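Ureidoglycolate hydrolase (Arabidopsis thaliana, PDB 4PXE) hydrolyses (S)-ureidoglycolate to glyoxylate, ammonium and carbon dioxide with manganese as cofactor, the last step of a purine breakdown that avoids urea. Local coordinates at residues E113-R127 / V417-D430. Sequence-based numbering, arbitrary orientation.
Sequences EAINVLKRSGFKPKR and VKVLSLTLAKLSLD
The backbone of Arg-127 is held by both the hydroxyl and the carbonyl of Ser-428. A chi1 of 174° turns OG of Ser-428 away from its own N, and it donates in the carbonyl plane to a lone pair of Arg-127 O at 2.7 Å, while Arg-127 N returns a nearly straight bond (172°) to Ser-428 O at 3.0 Å. Beyond them the extended Arg-127 chain reaches the C-terminal carboxylate, where NH2 forms a salt bridge with Asp-430 OXT at 3.2 Å, although crowding at NH1 leaves the exact placement doubtful; Phe-202 adds a cation-pi contact to the same arginine. Inward, the Phe-123 ring takes Ala-425 CB over one face, 3.9 Å from the ring centroid, and Leu-429 CD1 at its edge. Losing the ring to an alanine here would probably leave Ala-425 and Leu-429 without their aromatic cover. Farther along, Ala-114 enters as a knob among Val-417, Leu-420, Ser-421 and Leu-424, bringing its CA within 3.2 Å of Ser-421 OG, which is itself bonded to Val-417 O. Small Ala-114 and Ser-421 are consistent with the close crossing of helix segments 113-120 and 417-429 (-65°, axes approaching to 8.8 Å) in this M20-family enzyme, while polar bonds fasten the chain terminus to the segment leading into strand 129-133.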
ATOM      1  N   GLU A 113      23.448  -1.539  30.899  1.00 15.12           N
ATOM      2  CA  GLU A 113      24.899  -1.624  31.025  1.00 14.71           C
ATOM      3  C   GLU A 113      25.436  -0.563  31.990  1.00 15.32           C
ATOM      4  O   GLU A 113      26.363  -0.832  32.745  1.00 17.13           O
ATOM      5  CB  GLU A 113      25.594  -1.539  29.656  1.00 15.29           C
ATOM      6  CG  GLU A 113      27.133  -1.588  29.710  1.00 16.29           C
ATOM      7  CD  GLU A 113      27.704  -2.913  30.225  1.00 19.19           C
ATOM      8  OE1 GLU A 113      26.960  -3.914  30.349  1.00 19.76           O
ATOM      9  OE2 GLU A 113      28.927  -2.956  30.504  1.00 17.49           O
ATOM     10  N   ALA A 114      24.835   0.622  32.000  1.00 14.61           N
ATOM     11  CA  ALA A 114      25.234   1.660  32.944  1.00 16.45           C
ATOM     12  C   ALA A 114      25.030   1.227  34.397  1.00 15.99           C
ATOM     13  O   ALA A 114      25.875   1.505  35.262  1.00 17.65           O
ATOM     14  CB  ALA A 114      24.466   2.946  32.665  1.00 16.52           C
ATOM     15  N   ILE A 115      23.929   0.534  34.672  1.00 14.97           N
ATOM     16  CA  ILE A 115      23.688  -0.012  36.008  1.00 17.05           C
ATOM     17  C   ILE A 115      24.773  -1.023  36.365  1.00 17.38           C
ATOM     18  O   ILE A 115      25.354  -0.983  37.452  1.00 19.16           O
ATOM     19  CB  ILE A 115      22.308  -0.695  36.101  1.00 19.57           C
ATOM     20  CG1 ILE A 115      21.197   0.346  35.993  1.00 22.80           C
ATOM     21  CG2 ILE A 115      22.172  -1.465  37.401  1.00 20.59           C
ATOM     22  CD1 ILE A 115      21.214   1.377  37.066  1.00 25.21           C
ATOM     23  N   ASN A 116      25.048  -1.934  35.443  1.00 16.62           N
ATOM     24  CA  ASN A 116      26.076  -2.947  35.663  1.00 17.34           C
ATOM     25  C   ASN A 116      27.470  -2.349  35.862  1.00 17.27           C
ATOM     26  O   ASN A 116      28.235  -2.810  36.718  1.00 17.85           O
ATOM     27  CB  ASN A 116      26.041  -3.984  34.539  1.00 18.34           C
ATOM     28  CG  ASN A 116      24.804  -4.878  34.626  1.00 17.25           C
ATOM     29  OD1 ASN A 116      24.384  -5.254  35.722  1.00 24.54           O
ATOM     30  ND2 ASN A 116      24.220  -5.209  33.484  1.00 21.46           N
ATOM     31  N   VAL A 117      27.779  -1.299  35.105  1.00 17.12           N
ATOM     32  CA  VAL A 117      29.025  -0.554  35.248  1.00 17.22           C
ATOM     33  C   VAL A 117      29.149   0.038  36.659  1.00 18.35           C
ATOM     34  O   VAL A 117      30.181  -0.111  37.326  1.00 18.31           O
ATOM     35  CB  VAL A 117      29.109   0.590  34.203  1.00 15.53           C
ATOM     36  CG1 VAL A 117      30.164   1.626  34.590  1.00 17.61           C
ATOM     37  CG2 VAL A 117      29.363   0.032  32.791  1.00 16.95           C
ATOM     38  N   LEU A 118      28.090   0.694  37.125  1.00 17.48           N
ATOM     39  CA  LEU A 118      28.080   1.299  38.452  1.00 17.66           C
ATOM     40  C   LEU A 118      28.198   0.248  39.554  1.00 18.82           C
ATOM     41  O   LEU A 118      28.907   0.452  40.552  1.00 18.95           O
ATOM     42  CB  LEU A 118      26.808   2.122  38.642  1.00 16.90           C
ATOM     43  CG  LEU A 118      26.794   3.458  37.895  1.00 16.82           C
ATOM     44  CD1 LEU A 118      25.424   4.123  38.039  1.00 18.66           C
ATOM     45  CD2 LEU A 118      27.915   4.381  38.378  1.00 17.50           C
ATOM     46  N   LYS A 119      27.520  -0.879  39.375  1.00 18.38           N
ATOM     47  CA  LYS A 119      27.618  -1.965  40.348  1.00 21.10           C
ATOM     48  C   LYS A 119      29.037  -2.544  40.407  1.00 19.77           C
ATOM     49  O   LYS A 119      29.547  -2.803  41.501  1.00 21.17           O
ATOM     50  CB  LYS A 119      26.566  -3.052  40.092  1.00 21.75           C
ATOM     51  CG  LYS A 119      25.153  -2.599  40.435  1.00 23.94           C
ATOM     52  CD  LYS A 119      24.168  -3.759  40.528  1.00 29.82           C
ATOM     53  CE  LYS A 119      22.819  -3.283  41.076  1.00 28.68           C
ATOM     54  NZ  LYS A 119      21.879  -4.405  41.377  1.00 29.20           N
ATOM     55  N   ARG A 120      29.681  -2.731  39.256  1.00 19.40           N
ATOM     56  CA  ARG A 120      31.061  -3.237  39.240  1.00 20.38           C
ATOM     57  C   ARG A 120      32.011  -2.289  39.966  1.00 23.32           C
ATOM     58  O   ARG A 120      33.016  -2.723  40.545  1.00 24.28           O
ATOM     59  CB  ARG A 120      31.566  -3.497  37.816  1.00 20.05           C
ATOM     60  CG  ARG A 120      31.028  -4.770  37.198  1.00 20.01           C
ATOM     61  CD  ARG A 120      31.743  -5.142  35.898  1.00 22.17           C
ATOM     62  NE  ARG A 120      31.585  -4.164  34.818  1.00 20.36           N
ATOM     63  CZ  ARG A 120      30.604  -4.186  33.919  1.00 19.45           C
ATOM     64  NH1 ARG A 120      29.659  -5.116  33.977  1.00 18.86           N
ATOM     65  NH2 ARG A 120      30.564  -3.267  32.961  1.00 19.55           N
ATOM     66  N   SER A 121      31.692  -0.996  39.940  1.00 19.93           N
ATOM     67  CA  SER A 121      32.509   0.014  40.603  1.00 20.93           C
ATOM     68  C   SER A 121      32.158   0.219  42.084  1.00 23.30           C
ATOM     69  O   SER A 121      32.771   1.052  42.760  1.00 25.79           O
ATOM     70  CB  SER A 121      32.423   1.342  39.853  1.00 24.49           C
ATOM     71  OG  SER A 121      33.175   1.273  38.654  1.00 21.48           O
ATOM     72  N   GLY A 122      31.175  -0.531  42.574  1.00 18.91           N
ATOM     73  CA  GLY A 122      30.755  -0.442  43.967  1.00 21.81           C
ATOM     74  C   GLY A 122      30.018   0.834  44.335  1.00 21.21           C
ATOM     75  O   GLY A 122      30.014   1.261  45.492  1.00 24.38           O
ATOM     76  N   PHE A 123      29.385   1.456  43.349  1.00 20.74           N
ATOM     77  CA  PHE A 123      28.645   2.679  43.605  1.00 21.26           C
ATOM     78  C   PHE A 123      27.445   2.413  44.508  1.00 22.23           C
ATOM     79  O   PHE A 123      26.760   1.396  44.366  1.00 22.64           O
ATOM     80  CB  PHE A 123      28.183   3.331  42.294  1.00 21.06           C
ATOM     81  CG  PHE A 123      27.343   4.554  42.501  1.00 20.16           C
ATOM     82  CD1 PHE A 123      27.892   5.702  43.058  1.00 21.68           C
ATOM     83  CD2 PHE A 123      25.996   4.549  42.176  1.00 20.64           C
ATOM     84  CE1 PHE A 123      27.118   6.826  43.271  1.00 22.28           C
ATOM     85  CE2 PHE A 123      25.217   5.676  42.378  1.00 21.42           C
ATOM     86  CZ  PHE A 123      25.780   6.812  42.931  1.00 20.72           C
ATOM     87  N   LYS A 124      27.212   3.329  45.443  1.00 22.57           N
ATOM     88  CA  LYS A 124      26.096   3.225  46.375  1.00 23.74           C
ATOM     89  C   LYS A 124      25.141   4.405  46.183  1.00 21.72           C
ATOM     90  O   LYS A 124      25.387   5.484  46.705  1.00 23.31           O
ATOM     91  CB  LYS A 124      26.623   3.205  47.815  1.00 23.73           C
ATOM     92  CG  LYS A 124      27.451   1.965  48.144  1.00 28.19           C
ATOM     93  CD  LYS A 124      26.574   0.719  48.209  1.00 37.00           C
ATOM     94  CE  LYS A 124      27.339  -0.497  48.739  1.00 45.79           C
ATOM     95  NZ  LYS A 124      28.324  -1.044  47.753  1.00 41.40           N
ATOM     96  N   PRO A 125      24.052   4.202  45.419  1.00 20.28           N
ATOM     97  CA  PRO A 125      23.139   5.324  45.168  1.00 20.10           C
ATOM     98  C   PRO A 125      22.423   5.827  46.426  1.00 22.74           C
ATOM     99  O   PRO A 125      22.079   5.031  47.303  1.00 23.36           O
ATOM    100  CB  PRO A 125      22.129   4.744  44.164  1.00 22.54           C
ATOM    101  CG  PRO A 125      22.201   3.276  44.338  1.00 26.42           C
ATOM    102  CD  PRO A 125      23.605   2.957  44.775  1.00 24.30           C
ATOM    103  N   LYS A 126      22.223   7.140  46.503  1.00 21.50           N
ATOM    104  CA  LYS A 126      21.367   7.734  47.522  1.00 22.20           C
ATOM    105  C   LYS A 126      19.931   7.690  47.004  1.00 22.67           C
ATOM    106  O   LYS A 126      19.113   6.900  47.478  1.00 21.89           O
ATOM    107  CB  LYS A 126      21.798   9.165  47.831  1.00 25.50           C
ATOM    108  CG  LYS A 126      21.013   9.787  48.973  1.00 27.24           C
ATOM    109  CD  LYS A 126      21.441  11.215  49.243  1.00 31.08           C
ATOM    110  CE  LYS A 126      20.877  12.156  48.198  1.00 34.80           C
ATOM    111  NZ  LYS A 126      21.133  13.579  48.556  1.00 39.97           N
ATOM    112  N   ARG A 127      19.627   8.520  46.008  1.00 22.46           N
ATOM    113  CA  ARG A 127      18.389   8.365  45.254  1.00 22.06           C
ATOM    114  C   ARG A 127      18.444   7.090  44.436  1.00 20.52           C
ATOM    115  O   ARG A 127      19.494   6.748  43.884  1.00 20.66           O
ATOM    116  CB  ARG A 127      18.195   9.532  44.289  1.00 22.71           C
ATOM    117  CG  ARG A 127      18.005  10.843  44.974  1.00 22.83           C
ATOM    118  CD  ARG A 127      17.739  11.925  43.968  1.00 24.89           C
ATOM    119  NE  ARG A 127      17.420  13.168  44.654  1.00 28.64           N
ATOM    120  CZ  ARG A 127      18.341  13.977  45.137  1.00 35.52           C
ATOM    121  NH1 ARG A 127      19.613  13.640  44.995  1.00 35.68           N
ATOM    122  NH2 ARG A 127      17.998  15.101  45.760  1.00 40.33           N
ATOM    123  N   VAL A 417      27.617   5.252  27.455  1.00 13.63           N
ATOM    124  CA  VAL A 417      27.282   4.522  28.675  1.00 13.20           C
ATOM    125  C   VAL A 417      28.055   5.063  29.879  1.00 13.98           C
ATOM    126  O   VAL A 417      27.490   5.216  30.968  1.00 14.60           O
ATOM    127  CB  VAL A 417      27.515   2.998  28.509  1.00 12.90           C
ATOM    128  CG1 VAL A 417      27.435   2.278  29.857  1.00 14.82           C
ATOM    129  CG2 VAL A 417      26.498   2.405  27.524  1.00 14.88           C
ATOM    130  N   LYS A 418      29.330   5.385  29.692  1.00 12.42           N
ATOM    131  CA  LYS A 418      30.113   5.939  30.794  1.00 13.31           C
ATOM    132  C   LYS A 418      29.576   7.289  31.236  1.00 13.37           C
ATOM    133  O   LYS A 418      29.470   7.541  32.440  1.00 14.14           O
ATOM    134  CB  LYS A 418      31.585   6.064  30.409  1.00 15.75           C
ATOM    135  CG  LYS A 418      32.311   4.737  30.284  1.00 16.54           C
ATOM    136  CD  LYS A 418      33.724   4.969  29.785  1.00 23.35           C
ATOM    137  CE  LYS A 418      34.466   3.666  29.615  1.00 29.53           C
ATOM    138  NZ  LYS A 418      35.745   3.869  28.884  1.00 33.13           N
ATOM    139  N   VAL A 419      29.249   8.158  30.286  1.00 12.60           N
ATOM    140  CA  VAL A 419      28.668   9.452  30.635  1.00 13.62           C
ATOM    141  C   VAL A 419      27.327   9.267  31.342  1.00 13.74           C
ATOM    142  O   VAL A 419      27.039   9.936  32.337  1.00 14.94           O
ATOM    143  CB  VAL A 419      28.518  10.357  29.402  1.00 13.37           C
ATOM    144  CG1 VAL A 419      27.747  11.640  29.757  1.00 15.13           C
ATOM    145  CG2 VAL A 419      29.885  10.685  28.819  1.00 14.70           C
ATOM    146  N   LEU A 420      26.518   8.333  30.854  1.00 13.26           N
ATOM    147  CA  LEU A 420      25.249   8.032  31.506  1.00 13.79           C
ATOM    148  C   LEU A 420      25.441   7.536  32.940  1.00 14.15           C
ATOM    149  O   LEU A 420      24.776   8.020  33.859  1.00 15.57           O
ATOM    150  CB  LEU A 420      24.459   7.015  30.692  1.00 13.75           C
ATOM    151  CG  LEU A 420      23.099   6.636  31.275  1.00 13.44           C
ATOM    152  CD1 LEU A 420      22.197   7.858  31.416  1.00 14.93           C
ATOM    153  CD2 LEU A 420      22.426   5.573  30.401  1.00 13.52           C
ATOM    154  N   SER A 421      26.357   6.586  33.128  1.00 13.52           N
ATOM    155  CA  SER A 421      26.665   6.059  34.456  1.00 15.02           C
ATOM    156  C   SER A 421      27.069   7.166  35.422  1.00 14.80           C
ATOM    157  O   SER A 421      26.576   7.247  36.557  1.00 15.02           O
ATOM    158  CB  SER A 421      27.808   5.052  34.369  1.00 16.36           C
ATOM    159  OG  SER A 421      27.440   3.898  33.633  1.00 16.15           O
ATOM    160  N   LEU A 422      27.987   8.011  34.976  1.00 13.97           N
ATOM    161  CA  LEU A 422      28.552   9.028  35.853  1.00 13.07           C
ATOM    162  C   LEU A 422      27.537  10.132  36.127  1.00 15.06           C
ATOM    163  O   LEU A 422      27.474  10.659  37.237  1.00 16.10           O
ATOM    164  CB  LEU A 422      29.840   9.589  35.237  1.00 15.00           C
ATOM    165  CG  LEU A 422      30.676  10.523  36.110  1.00 17.61           C
ATOM    166  CD1 LEU A 422      30.943   9.917  37.499  1.00 16.27           C
ATOM    167  CD2 LEU A 422      31.972  10.825  35.393  1.00 16.31           C
ATOM    168  N   THR A 423      26.729  10.478  35.131  1.00 14.62           N
ATOM    169  CA  THR A 423      25.685  11.482  35.333  1.00 14.35           C
ATOM    170  C   THR A 423      24.598  10.964  36.282  1.00 15.98           C
ATOM    171  O   THR A 423      24.146  11.697  37.168  1.00 16.76           O
ATOM    172  CB  THR A 423      25.049  11.929  33.989  1.00 13.57           C
ATOM    173  OG1 THR A 423      26.075  12.384  33.094  1.00 15.37           O
ATOM    174  CG2 THR A 423      24.069  13.071  34.221  1.00 17.73           C
ATOM    175  N   LEU A 424      24.194   9.705  36.125  1.00 15.00           N
ATOM    176  CA  LEU A 424      23.240   9.073  37.045  1.00 14.84           C
ATOM    177  C   LEU A 424      23.772   9.119  38.471  1.00 15.67           C
ATOM    178  O   LEU A 424      23.026   9.421  39.406  1.00 16.96           O
ATOM    179  CB  LEU A 424      23.000   7.611  36.657  1.00 15.97           C
ATOM    180  CG  LEU A 424      22.137   7.342  35.425  1.00 14.88           C
ATOM    181  CD1 LEU A 424      22.221   5.870  35.066  1.00 17.59           C
ATOM    182  CD2 LEU A 424      20.689   7.761  35.661  1.00 17.37           C
ATOM    183  N   ALA A 425      25.047   8.780  38.622  1.00 15.53           N
ATOM    184  CA  ALA A 425      25.694   8.724  39.930  1.00 15.97           C
ATOM    185  C   ALA A 425      25.697  10.102  40.571  1.00 16.56           C
ATOM    186  O   ALA A 425      25.349  10.251  41.753  1.00 19.16           O
ATOM    187  CB  ALA A 425      27.117   8.204  39.782  1.00 16.70           C
ATOM    188  N   LYS A 426      26.096  11.112  39.801  1.00 17.97           N
ATOM    189  CA  LYS A 426      26.147  12.479  40.315  1.00 21.18           C
ATOM    190  C   LYS A 426      24.768  12.958  40.751  1.00 21.03           C
ATOM    191  O   LYS A 426      24.610  13.547  41.825  1.00 22.21           O
ATOM    192  CB  LYS A 426      26.743  13.434  39.283  1.00 21.52           C
ATOM    193  CG  LYS A 426      28.215  13.210  38.999  1.00 22.68           C
ATOM    194  CD  LYS A 426      28.707  14.153  37.907  1.00 26.07           C
ATOM    195  CE  LYS A 426      30.203  13.988  37.673  1.00 29.86           C
ATOM    196  NZ  LYS A 426      31.011  14.262  38.897  1.00 35.09           N
ATOM    197  N   LEU A 427      23.763  12.707  39.928  1.00 17.55           N
ATOM    198  CA  LEU A 427      22.405  13.118  40.256  1.00 19.37           C
ATOM    199  C   LEU A 427      21.849  12.356  41.459  1.00 19.58           C
ATOM    200  O   LEU A 427      21.115  12.924  42.270  1.00 19.93           O
ATOM    201  CB  LEU A 427      21.498  12.962  39.037  1.00 18.93           C
ATOM    202  CG  LEU A 427      21.832  13.950  37.920  1.00 20.56           C
ATOM    203  CD1 LEU A 427      21.067  13.610  36.648  1.00 21.77           C
ATOM    204  CD2 LEU A 427      21.530  15.380  38.364  1.00 27.24           C
ATOM    205  N   SER A 428      22.191  11.075  41.572  1.00 19.10           N
ATOM    206  CA  SER A 428      21.719  10.252  42.686  1.00 18.68           C
ATOM    207  C   SER A 428      22.162  10.825  44.033  1.00 21.18           C
ATOM    208  O   SER A 428      21.430  10.746  45.021  1.00 22.74           O
ATOM    209  CB  SER A 428      22.202   8.806  42.545  1.00 19.46           C
ATOM    210  OG  SER A 428      21.868   8.034  43.699  1.00 19.22           O
ATOM    211  N   LEU A 429      23.345  11.427  44.058  1.00 19.44           N
ATOM    212  CA  LEU A 429      23.906  11.945  45.304  1.00 20.70           C
ATOM    213  C   LEU A 429      23.542  13.408  45.573  1.00 27.91           C
ATOM    214  O   LEU A 429      23.821  13.928  46.659  1.00 29.22           O
ATOM    215  CB  LEU A 429      25.429  11.766  45.302  1.00 24.42           C
ATOM    216  CG  LEU A 429      25.949  10.336  45.121  1.00 24.86           C
ATOM    217  CD1 LEU A 429      27.465  10.286  45.290  1.00 36.26           C
ATOM    218  CD2 LEU A 429      25.266   9.361  46.075  1.00 23.95           C
ATOM    219  N   ASP A 430      22.904  14.065  44.609  1.00 32.06           N
ATOM    220  CA  ASP A 430      22.587  15.491  44.725  1.00 35.35           C
ATOM    221  C   ASP A 430      21.343  15.754  45.564  1.00 44.84           C
ATOM    222  O   ASP A 430      20.939  14.907  46.366  1.00 44.26           O
ATOM    223  CB  ASP A 430      22.407  16.125  43.346  1.00 33.99           C
ATOM    224  CG  ASP A 430      23.159  17.427  43.213  1.00 44.62           C
ATOM    225  OD1 ASP A 430      24.318  17.483  43.678  1.00 45.62           O
ATOM    226  OD2 ASP A 430      22.593  18.393  42.659  1.00 50.62           O
ATOM    227  OXT ASP A 430      20.693  16.798  45.448  1.00 45.77           O
TER